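Local coordinates for conserved hypothetical protein (Streptococcus pneumoniae, PDB 2GK4) that is of unknown function but, as a DNA/pantothenate metabolism flavoprotein with a Rossmann-like domain, probably acts in coenzyme A biosynthesis, at residues L40-T51 with H60-I68; P99-E107 with F117-I127. All coordinates share one frame; numbering follows the deposited sequence. Where two conformers were deposited one is given.

Contact 1. Residues L40-T51 with H60-I68; sequences LSAGYEVCLITT and HPNLSIREI
Leu40, on the last turn of helix 30-41, lies against His60 and Leu63. Its CB sits over the centre of the His60 ring, 4.0 Å from the centroid, a CH-pi contact. Pro61 CD lies over the opposite face, nearer the rim. From CG the branches part. CD1 reaches Leu63 CB at 3.8 Å and also meets His60 CB. CD2 turns to the backbone of Asn62. The CG of Leu40 is anti to its carbonyl carbon (chi1 -73°), which turns CG, and with it the two methyls, toward the second segment. In the ring plane, His60 ND1 accepts the N-H of Asn62 at 3.0 Å, which joins the backbone bond from Leu63 N to His60 O in bracing the type I turn. A water joins Leu40 O, Tyr44 O and Asn62 ND2 where the chain leaves the helix through a Schellman motif at Gly43.

Strands 45-50 and 63-67 then run parallel, 15° apart. Six nearly straight backbone bonds join the two segments, from Val46 N to Asn62 O at 2.9 Å through to Ile68 N to Thr50 O at 2.8 Å. On one face Leu63 CD1 packs on Val46 and Leu48, and Thr50 CG2 meets Ile65 CG2 at 3.6 Å. On the other, Ile49, modelled in two positions, lies in one of them alongside Arg66 CB, so this touch is less sure. Strand 45-50 also bonds to strand 5-9. The pair is the parallel edge of a Rossmann-like alpha-beta-alpha sandwich, with 63-67 outermost.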
loop_
_atom_site.group_PDB
_atom_site.type_symbol
_atom_site.label_atom_id
_atom_site.label_comp_id
_atom_site.label_asym_id
_atom_site.label_seq_id
_atom_site.Cartn_x
_atom_site.Cartn_y
_atom_site.Cartn_z
ATOM N N LEU A 40 -22.552 15.264 -8.287
ATOM C CA LEU A 40 -22.643 16.451 -7.419
ATOM C C LEU A 40 -23.054 17.671 -8.243
ATOM O O LEU A 40 -23.945 18.471 -7.835
ATOM C CB LEU A 40 -21.281 16.710 -6.757
ATOM C CG LEU A 40 -20.944 15.682 -5.655
ATOM C CD1 LEU A 40 -19.485 15.826 -5.193
ATOM C CD2 LEU A 40 -21.970 15.736 -4.488
ATOM N N SER A 41 -22.441 17.821 -9.410
ATOM C CA SER A 41 -22.690 19.001 -10.253
ATOM C C SER A 41 -24.077 18.975 -10.910
ATOM O O SER A 41 -24.585 20.018 -11.378
ATOM C CB SER A 41 -21.580 19.146 -11.283
ATOM O OG SER A 41 -20.344 19.405 -10.632
ATOM N N ALA A 42 -24.704 17.802 -10.919
ATOM C CA ALA A 42 -26.104 17.683 -11.319
ATOM C C ALA A 42 -27.097 17.755 -10.148
ATOM O O ALA A 42 -28.298 17.599 -10.356
ATOM C CB ALA A 42 -26.321 16.389 -12.137
ATOM N N GLY A 43 -26.604 17.974 -8.929
ATOM C CA GLY A 43 -27.444 18.292 -7.775
ATOM C C GLY A 43 -27.776 17.126 -6.841
ATOM O O GLY A 43 -28.604 17.279 -5.933
ATOM N N TYR A 44 -27.151 15.964 -7.046
ATOM C CA TYR A 44 -27.360 14.801 -6.161
ATOM C C TYR A 44 -26.573 14.898 -4.868
ATOM O O TYR A 44 -25.484 15.478 -4.838
ATOM C CB TYR A 44 -26.942 13.494 -6.865
ATOM C CG TYR A 44 -27.909 13.133 -7.955
ATOM C CD1 TYR A 44 -27.671 13.527 -9.262
ATOM C CD2 TYR A 44 -29.099 12.447 -7.663
ATOM C CE1 TYR A 44 -28.567 13.236 -10.281
ATOM C CE2 TYR A 44 -30.008 12.144 -8.675
ATOM C CZ TYR A 44 -29.730 12.542 -9.981
ATOM O OH TYR A 44 -30.619 12.277 -11.001
ATOM N N GLU A 45 -27.157 14.330 -3.815
ATOM C CA GLU A 45 -26.491 14.101 -2.551
ATOM C C GLU A 45 -25.727 12.787 -2.720
ATOM O O GLU A 45 -26.304 11.792 -3.186
ATOM C CB GLU A 45 -27.530 13.980 -1.436
ATOM C CG GLU A 45 -26.929 13.633 -0.079
ATOM C CD GLU A 45 -27.995 13.589 1.019
ATOM O OE1 GLU A 45 -27.763 12.889 2.046
ATOM O OE2 GLU A 45 -29.067 14.227 0.822
ATOM N N VAL A 46 -24.425 12.817 -2.449
ATOM C CA VAL A 46 -23.571 11.631 -2.642
ATOM C C VAL A 46 -22.829 11.318 -1.358
ATOM O O VAL A 46 -22.276 12.212 -0.724
ATOM C CB VAL A 46 -22.506 11.845 -3.754
ATOM C CG1 VAL A 46 -21.593 10.581 -3.891
ATOM C CG2 VAL A 46 -23.171 12.196 -5.091
ATOM N N CYS A 47 -22.783 10.041 -0.995
ATOM C CA CYS A 47 -21.911 9.597 0.069
ATOM C C CYS A 47 -20.840 8.731 -0.585
ATOM O O CYS A 47 -21.164 7.734 -1.273
ATOM C CB CYS A 47 -22.699 8.805 1.111
ATOM S SG CYS A 47 -21.593 7.947 2.298
ATOM N N LEU A 48 -19.585 9.150 -0.458
ATOM C CA LEU A 48 -18.484 8.421 -1.095
ATOM C C LEU A 48 -17.708 7.617 -0.071
ATOM O O LEU A 48 -17.137 8.193 0.866
ATOM C CB LEU A 48 -17.512 9.410 -1.772
ATOM C CG LEU A 48 -16.255 8.785 -2.395
ATOM C CD1 LEU A 48 -16.602 7.841 -3.562
ATOM C CD2 LEU A 48 -15.244 9.866 -2.849
ATOM N N ILE A 49 -17.699 6.299 -0.245
ATOM C CA ILE A 49 -16.846 5.423 0.533
ATOM C C ILE A 49 -15.576 5.239 -0.282
ATOM O O ILE A 49 -15.620 4.813 -1.453
ATOM C CB ILE A 49 -17.529 4.061 0.775
ATOM C CG1 ILE A 49 -18.894 4.273 1.442
ATOM C CG2 ILE A 49 -16.610 3.109 1.582
ATOM C CD1 ILE A 49 -18.851 5.096 2.731
ATOM N N THR A 50 -14.451 5.593 0.319
ATOM C CA THR A 50 -13.203 5.582 -0.416
ATOM C C THR A 50 -12.013 5.226 0.503
ATOM O O THR A 50 -12.201 4.783 1.643
ATOM C CB THR A 50 -13.083 6.928 -1.208
ATOM O OG1 THR A 50 -11.989 6.883 -2.134
ATOM C CG2 THR A 50 -12.956 8.131 -0.214
ATOM N N THR A 51 -10.800 5.381 -0.010
ATOM C CA THR A 51 -9.618 4.797 0.635
ATOM C C THR A 51 -8.505 5.835 0.616
ATOM O O THR A 51 -8.635 6.904 -0.032
ATOM C CB THR A 51 -9.214 3.429 -0.019
ATOM O OG1 THR A 51 -8.818 3.621 -1.400
ATOM C CG2 THR A 51 -10.368 2.474 0.012
ATOM N N HIS A 60 -17.627 19.397 -1.143
ATOM C CA HIS A 60 -18.893 19.840 -1.703
ATOM C C HIS A 60 -19.954 19.722 -0.630
ATOM O O HIS A 60 -19.947 18.748 0.121
ATOM C CB HIS A 60 -19.287 18.964 -2.902
ATOM C CG HIS A 60 -20.377 19.534 -3.747
ATOM N ND1 HIS A 60 -21.708 19.473 -3.385
ATOM C CD2 HIS A 60 -20.341 20.149 -4.952
ATOM C CE1 HIS A 60 -22.439 20.039 -4.326
ATOM N NE2 HIS A 60 -21.631 20.465 -5.281
ATOM N N PRO A 61 -20.833 20.735 -0.530
ATOM C CA PRO A 61 -21.894 20.728 0.477
ATOM C C PRO A 61 -22.747 19.460 0.442
ATOM O O PRO A 61 -23.275 19.063 1.482
ATOM C CB PRO A 61 -22.764 21.941 0.103
ATOM C CG PRO A 61 -22.214 22.488 -1.163
ATOM C CD PRO A 61 -20.819 21.986 -1.306
ATOM N N ASN A 62 -22.869 18.832 -0.729
ATOM C CA ASN A 62 -23.743 17.658 -0.870
ATOM C C ASN A 62 -22.958 16.350 -0.886
ATOM O O ASN A 62 -23.522 15.291 -1.173
ATOM C CB ASN A 62 -24.619 17.777 -2.107
ATOM C CG ASN A 62 -25.704 18.819 -1.941
ATOM O OD1 ASN A 62 -26.151 19.104 -0.813
ATOM N ND2 ASN A 62 -26.108 19.422 -3.044
ATOM N N LEU A 63 -21.671 16.445 -0.575
ATOM C CA LEU A 63 -20.799 15.275 -0.502
ATOM C C LEU A 63 -20.389 14.967 0.932
ATOM O O LEU A 63 -19.950 15.868 1.690
ATOM C CB LEU A 63 -19.561 15.500 -1.365
ATOM C CG LEU A 63 -18.500 14.399 -1.361
ATOM C CD1 LEU A 63 -19.059 13.137 -2.030
ATOM C CD2 LEU A 63 -17.219 14.931 -2.053
ATOM N N SER A 64 -20.524 13.689 1.300
ATOM C CA SER A 64 -19.956 13.171 2.537
ATOM C C SER A 64 -18.946 12.103 2.145
ATOM O O SER A 64 -19.209 11.276 1.266
ATOM C CB SER A 64 -21.020 12.504 3.411
ATOM O OG SER A 64 -22.138 13.345 3.587
ATOM N N ILE A 65 -17.791 12.125 2.788
ATOM C CA ILE A 65 -16.750 11.143 2.479
ATOM C C ILE A 65 -16.472 10.303 3.717
ATOM O O ILE A 65 -16.369 10.837 4.830
ATOM C CB ILE A 65 -15.465 11.835 1.959
ATOM C CG1 ILE A 65 -15.735 12.592 0.646
ATOM C CG2 ILE A 65 -14.291 10.830 1.802
ATOM C CD1 ILE A 65 -14.488 13.297 0.075
ATOM N N ARG A 66 -16.370 8.994 3.521
ATOM C CA ARG A 66 -15.932 8.111 4.575
ATOM C C ARG A 66 -14.734 7.322 4.055
ATOM O O ARG A 66 -14.818 6.680 3.007
ATOM C CB ARG A 66 -17.065 7.178 4.977
ATOM C CG ARG A 66 -16.605 6.036 5.903
ATOM C CD ARG A 66 -16.506 6.484 7.364
ATOM N NE ARG A 66 -17.721 7.180 7.804
ATOM C CZ ARG A 66 -18.049 7.420 9.075
ATOM N NH1 ARG A 66 -17.267 7.015 10.070
ATOM N NH2 ARG A 66 -19.171 8.063 9.352
ATOM N N GLU A 67 -13.613 7.399 4.761
ATOM C CA GLU A 67 -12.443 6.655 4.367
ATOM C C GLU A 67 -12.435 5.318 5.123
ATOM O O GLU A 67 -12.742 5.268 6.327
ATOM C CB GLU A 67 -11.174 7.462 4.659
ATOM C CG GLU A 67 -10.058 7.268 3.680
ATOM C CD GLU A 67 -9.097 8.467 3.615
ATOM O OE1 GLU A 67 -8.023 8.323 2.998
ATOM O OE2 GLU A 67 -9.412 9.554 4.158
ATOM N N ILE A 68 -12.136 4.243 4.408
ATOM C CA ILE A 68 -12.026 2.917 5.007
ATOM C C ILE A 68 -10.671 2.339 4.636
ATOM O O ILE A 68 -9.959 2.892 3.784
ATOM C CB ILE A 68 -13.141 1.969 4.537
ATOM C CG1 ILE A 68 -13.070 1.765 3.010
ATOM C CG2 ILE A 68 -14.517 2.491 5.001
ATOM C CD1 ILE A 68 -13.716 0.506 2.547
HETATM O O HOH W 1 -25.048 18.210 -5.415
HETATM O O HOH W 2 -23.200 21.660 -7.440
HETATM O O HOH W 3 -23.837 13.317 1.520
#

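Contact 2. Residues P99-E107 with F117-I127; sequences PVYMTGLEE and FLSKQNHQAKI
The Tyr101 ring has Lys120 CB over one face, 4.0 Å from the ring centroid. Gln121 O and Asn122 N lie at its edge, near the ring plane. Phe117 meets it rim to rim, with the planes 15° apart and CD2 of Phe117 3.3 Å from CE1 of Tyr101. Glu107 OE2 comes to the edge of Phe117, 3.4 Å from CE2. This is where the two-stranded antiparallel arm of strands 97-104 and 133-140 meets the loop between helix 105-110 and strand 133-140. A classic beta bulge, with Val100 and Tyr101 both facing Phe137, marks the strand here. Phe137 also stacks on Phe117.

The CG of Tyr101 is anti to the backbone N (chi1 -174°), and the ring extends along the loop until its OH lies beside Ala125. The hydroxyl is also near the Glu107 carboxylate. Lys120 turns its amine to a salt bridge with Glu116. Ala125 CB also packs against Met102 O.

Backbone groups of the strand are held by the loop. Asn122 OD1 accepts Met102 N at 3.0 Å, with the donor tilted 32° from the carbonyl plane. One water links Val100 O with Asn122 N and Gln121 OE1. A second donates to both Met102 O and Asn122 O. Selenomethionine Met102 and Leu118 pack on Leu138 and Val133 of the second subunit, so the arm takes part in the dimer. At the far end Ile127 CG2 rests on Thr103, and Gly104, the N-cap of helix 105-110, gives its N-H to Lys126 O at 3.2 Å from above the carbonyl plane.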
loop_
_atom_site.group_PDB
_atom_site.type_symbol
_atom_site.label_atom_id
_atom_site.label_comp_id
_atom_site.label_asym_id
_atom_site.label_seq_id
_atom_site.Cartn_x
_atom_site.Cartn_y
_atom_site.Cartn_z
ATOM N N PRO A 99 -4.713 -11.703 4.327
ATOM C CA PRO A 99 -3.662 -12.447 5.004
ATOM C C PRO A 99 -4.171 -13.256 6.191
ATOM O O PRO A 99 -5.037 -12.787 6.951
ATOM C CB PRO A 99 -2.729 -11.337 5.514
ATOM C CG PRO A 99 -2.869 -10.267 4.508
ATOM C CD PRO A 99 -4.356 -10.265 4.207
ATOM N N VAL A 100 -3.639 -14.475 6.345
ATOM C CA VAL A 100 -3.933 -15.281 7.513
ATOM C C VAL A 100 -2.650 -15.558 8.306
ATOM O O VAL A 100 -2.580 -15.305 9.521
ATOM C CB VAL A 100 -4.633 -16.616 7.131
ATOM C CG1 VAL A 100 -4.785 -17.531 8.371
ATOM C CG2 VAL A 100 -5.996 -16.338 6.514
ATOM N N TYR A 101 -1.621 -16.018 7.606
ATOM C CA TYR A 101 -0.417 -16.509 8.267
ATOM C C TYR A 101 0.789 -16.299 7.380
ATOM O O TYR A 101 0.763 -16.633 6.199
ATOM C CB TYR A 101 -0.584 -17.993 8.569
ATOM C CG TYR A 101 0.520 -18.614 9.389
ATOM C CD1 TYR A 101 1.371 -19.558 8.829
ATOM C CD2 TYR A 101 0.691 -18.286 10.736
ATOM C CE1 TYR A 101 2.385 -20.168 9.596
ATOM C CE2 TYR A 101 1.697 -18.899 11.510
ATOM C CZ TYR A 101 2.543 -19.829 10.923
ATOM O OH TYR A 101 3.541 -20.460 11.667
HETATM N N MSE A 102 1.845 -15.741 7.964
HETATM C CA MSE A 102 3.067 -15.418 7.243
HETATM C C MSE A 102 4.215 -16.156 7.916
HETATM O O MSE A 102 4.388 -16.062 9.130
HETATM C CB MSE A 102 3.312 -13.907 7.322
HETATM C CG MSE A 102 4.717 -13.437 6.968
HETATM SE SE MSE A 102 4.829 -12.909 5.127
HETATM C CE MSE A 102 5.185 -14.357 4.448
ATOM N N THR A 103 4.991 -16.901 7.143
ATOM C CA THR A 103 6.064 -17.712 7.733
ATOM C C THR A 103 7.254 -17.880 6.773
ATOM O O THR A 103 7.226 -17.380 5.659
ATOM C CB THR A 103 5.525 -19.092 8.221
ATOM O OG1 THR A 103 6.457 -19.698 9.122
ATOM C CG2 THR A 103 5.262 -20.036 7.052
ATOM N N GLY A 104 8.292 -18.581 7.231
ATOM C CA GLY A 104 9.480 -18.884 6.399
ATOM C C GLY A 104 9.232 -20.097 5.514
ATOM O O GLY A 104 8.407 -20.956 5.834
ATOM N N LEU A 105 9.928 -20.166 4.386
ATOM C CA LEU A 105 9.778 -21.301 3.466
ATOM C C LEU A 105 10.041 -22.666 4.139
ATOM O O LEU A 105 9.372 -23.651 3.813
ATOM C CB LEU A 105 10.703 -21.140 2.248
ATOM C CG LEU A 105 10.554 -22.171 1.120
ATOM C CD1 LEU A 105 9.207 -22.066 0.425
ATOM C CD2 LEU A 105 11.699 -22.029 0.106
ATOM N N GLU A 106 11.006 -22.701 5.053
ATOM C CA GLU A 106 11.391 -23.932 5.748
ATOM C C GLU A 106 10.239 -24.563 6.545
ATOM O O GLU A 106 10.016 -25.769 6.449
ATOM C CB GLU A 106 12.627 -23.697 6.628
ATOM C CG GLU A 106 12.668 -22.315 7.291
ATOM C CD GLU A 106 13.435 -21.259 6.481
ATOM O OE1 GLU A 106 14.691 -21.318 6.484
ATOM O OE2 GLU A 106 12.785 -20.369 5.877
ATOM N N GLU A 107 9.496 -23.746 7.299
ATOM C CA GLU A 107 8.287 -24.225 8.009
ATOM C C GLU A 107 7.258 -24.808 7.030
ATOM O O GLU A 107 6.645 -25.845 7.307
ATOM C CB GLU A 107 7.638 -23.129 8.880
ATOM C CG GLU A 107 6.590 -23.701 9.860
ATOM C CD GLU A 107 5.666 -22.657 10.518
ATOM O OE1 GLU A 107 5.898 -21.445 10.401
ATOM O OE2 GLU A 107 4.697 -23.070 11.188
ATOM N N PHE A 117 -1.971 -24.352 8.203
ATOM C CA PHE A 117 -1.541 -22.963 8.353
ATOM C C PHE A 117 -2.704 -21.983 8.430
ATOM O O PHE A 117 -2.539 -20.854 8.918
ATOM C CB PHE A 117 -0.575 -22.573 7.234
ATOM C CG PHE A 117 0.752 -23.294 7.301
ATOM C CD1 PHE A 117 1.166 -24.103 6.260
ATOM C CD2 PHE A 117 1.576 -23.159 8.399
ATOM C CE1 PHE A 117 2.388 -24.779 6.317
ATOM C CE2 PHE A 117 2.801 -23.820 8.467
ATOM C CZ PHE A 117 3.205 -24.635 7.424
ATOM N N LEU A 118 -3.879 -22.415 7.986
ATOM C CA LEU A 118 -5.059 -21.540 8.005
ATOM C C LEU A 118 -5.654 -21.365 9.399
ATOM O O LEU A 118 -6.492 -20.464 9.621
ATOM C CB LEU A 118 -6.162 -22.048 7.079
ATOM C CG LEU A 118 -5.853 -22.470 5.649
ATOM C CD1 LEU A 118 -7.157 -22.828 4.930
ATOM C CD2 LEU A 118 -5.120 -21.387 4.920
ATOM N N SER A 119 -5.256 -22.237 10.323
ATOM C CA SER A 119 -5.799 -22.197 11.670
ATOM C C SER A 119 -4.762 -21.700 12.675
ATOM O O SER A 119 -4.972 -21.787 13.893
ATOM C CB SER A 119 -6.330 -23.565 12.065
ATOM O OG SER A 119 -5.252 -24.459 12.208
ATOM N N LYS A 120 -3.654 -21.172 12.153
ATOM C CA LYS A 120 -2.560 -20.616 12.958
ATOM C C LYS A 120 -2.561 -19.078 12.974
ATOM O O LYS A 120 -3.184 -18.429 12.121
ATOM C CB LYS A 120 -1.201 -21.105 12.433
ATOM C CG LYS A 120 -0.978 -22.606 12.551
ATOM C CD LYS A 120 0.497 -22.934 12.397
ATOM C CE LYS A 120 0.715 -24.374 11.931
ATOM N NZ LYS A 120 0.310 -25.442 12.924
ATOM N N GLN A 121 -1.831 -18.513 13.935
ATOM C CA GLN A 121 -1.689 -17.056 14.053
ATOM C C GLN A 121 -0.239 -16.646 13.841
ATOM O O GLN A 121 0.673 -17.423 14.150
ATOM C CB GLN A 121 -2.190 -16.593 15.433
ATOM C CG GLN A 121 -3.695 -16.845 15.665
ATOM C CD GLN A 121 -4.587 -16.169 14.611
ATOM O OE1 GLN A 121 -4.340 -15.029 14.207
ATOM N NE2 GLN A 121 -5.619 -16.891 14.148
ATOM N N ASN A 122 -0.018 -15.427 13.350
ATOM C CA ASN A 122 1.336 -14.959 13.048
ATOM C C ASN A 122 2.344 -15.117 14.180
ATOM O O ASN A 122 3.510 -15.387 13.908
ATOM C CB ASN A 122 1.331 -13.501 12.595
ATOM C CG ASN A 122 1.001 -13.345 11.142
ATOM O OD1 ASN A 122 0.815 -14.326 10.429
ATOM N ND2 ASN A 122 0.934 -12.099 10.684
ATOM N N HIS A 123 1.897 -14.949 15.431
ATOM C CA HIS A 123 2.795 -15.047 16.596
ATOM C C HIS A 123 3.370 -16.452 16.818
ATOM O O HIS A 123 4.283 -16.629 17.629
ATOM C CB HIS A 123 2.110 -14.535 17.878
ATOM C CG HIS A 123 0.877 -15.298 18.261
ATOM N ND1 HIS A 123 0.922 -16.549 18.845
ATOM C CD2 HIS A 123 -0.436 -14.980 18.157
ATOM C CE1 HIS A 123 -0.310 -16.971 19.072
ATOM N NE2 HIS A 123 -1.152 -16.038 18.659
ATOM N N GLN A 124 2.827 -17.442 16.107
ATOM C CA GLN A 124 3.321 -18.817 16.160
ATOM C C GLN A 124 4.429 -19.079 15.126
ATOM O O GLN A 124 5.105 -20.118 15.175
ATOM C CB GLN A 124 2.176 -19.807 15.905
ATOM C CG GLN A 124 0.950 -19.632 16.786
ATOM C CD GLN A 124 -0.099 -20.702 16.534
ATOM O OE1 GLN A 124 -1.198 -20.412 16.065
ATOM N NE2 GLN A 124 0.243 -21.958 16.840
ATOM N N ALA A 125 4.604 -18.145 14.197
ATOM C CA ALA A 125 5.408 -18.376 13.000
ATOM C C ALA A 125 6.912 -18.469 13.241
ATOM O O ALA A 125 7.473 -17.741 14.064
ATOM C CB ALA A 125 5.115 -17.335 11.955
ATOM N N LYS A 126 7.543 -19.380 12.504
ATOM C CA LYS A 126 8.999 -19.488 12.449
ATOM C C LYS A 126 9.514 -18.664 11.262
ATOM O O LYS A 126 9.597 -19.164 10.131
ATOM C CB LYS A 126 9.407 -20.957 12.313
ATOM C CG LYS A 126 8.610 -21.905 13.202
ATOM C CD LYS A 126 9.154 -23.316 13.130
ATOM C CE LYS A 126 8.357 -24.243 14.017
ATOM N NZ LYS A 126 9.043 -25.553 14.166
ATOM N N ILE A 127 9.830 -17.398 11.541
ATOM C CA ILE A 127 10.257 -16.401 10.550
ATOM C C ILE A 127 11.490 -15.654 11.040
ATOM O O ILE A 127 11.553 -15.267 12.208
ATOM C CB ILE A 127 9.188 -15.285 10.316
ATOM C CG1 ILE A 127 8.130 -15.284 11.424
ATOM C CG2 ILE A 127 8.577 -15.370 8.926
ATOM C CD1 ILE A 127 7.548 -13.911 11.725
HETATM O O HOH W 4 -2.168 -14.107 11.948
HETATM O O HOH W 5 4.317 -14.350 11.334
#

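In the fold
Contacts 1 and 2 lie on opposite sides of the chain's centre, with their own centres about 40 Å apart, and they share no strand or helix. Both are partly buried. Contact 1 belongs to the main eight-stranded sheet: its inner strand is mostly buried, while its edge strand is largely exposed. Contact 2 lies farther out, on the two-stranded arm that reaches the second subunit; no other chain of the assembly touches contact 1. The chemistry follows the place. Regular backbone bonds between parallel strands dominate contact 1. Contact 2 joins a strand to an irregular loop, so aromatic rings, an asparagine side chain and bridging waters do more of the work.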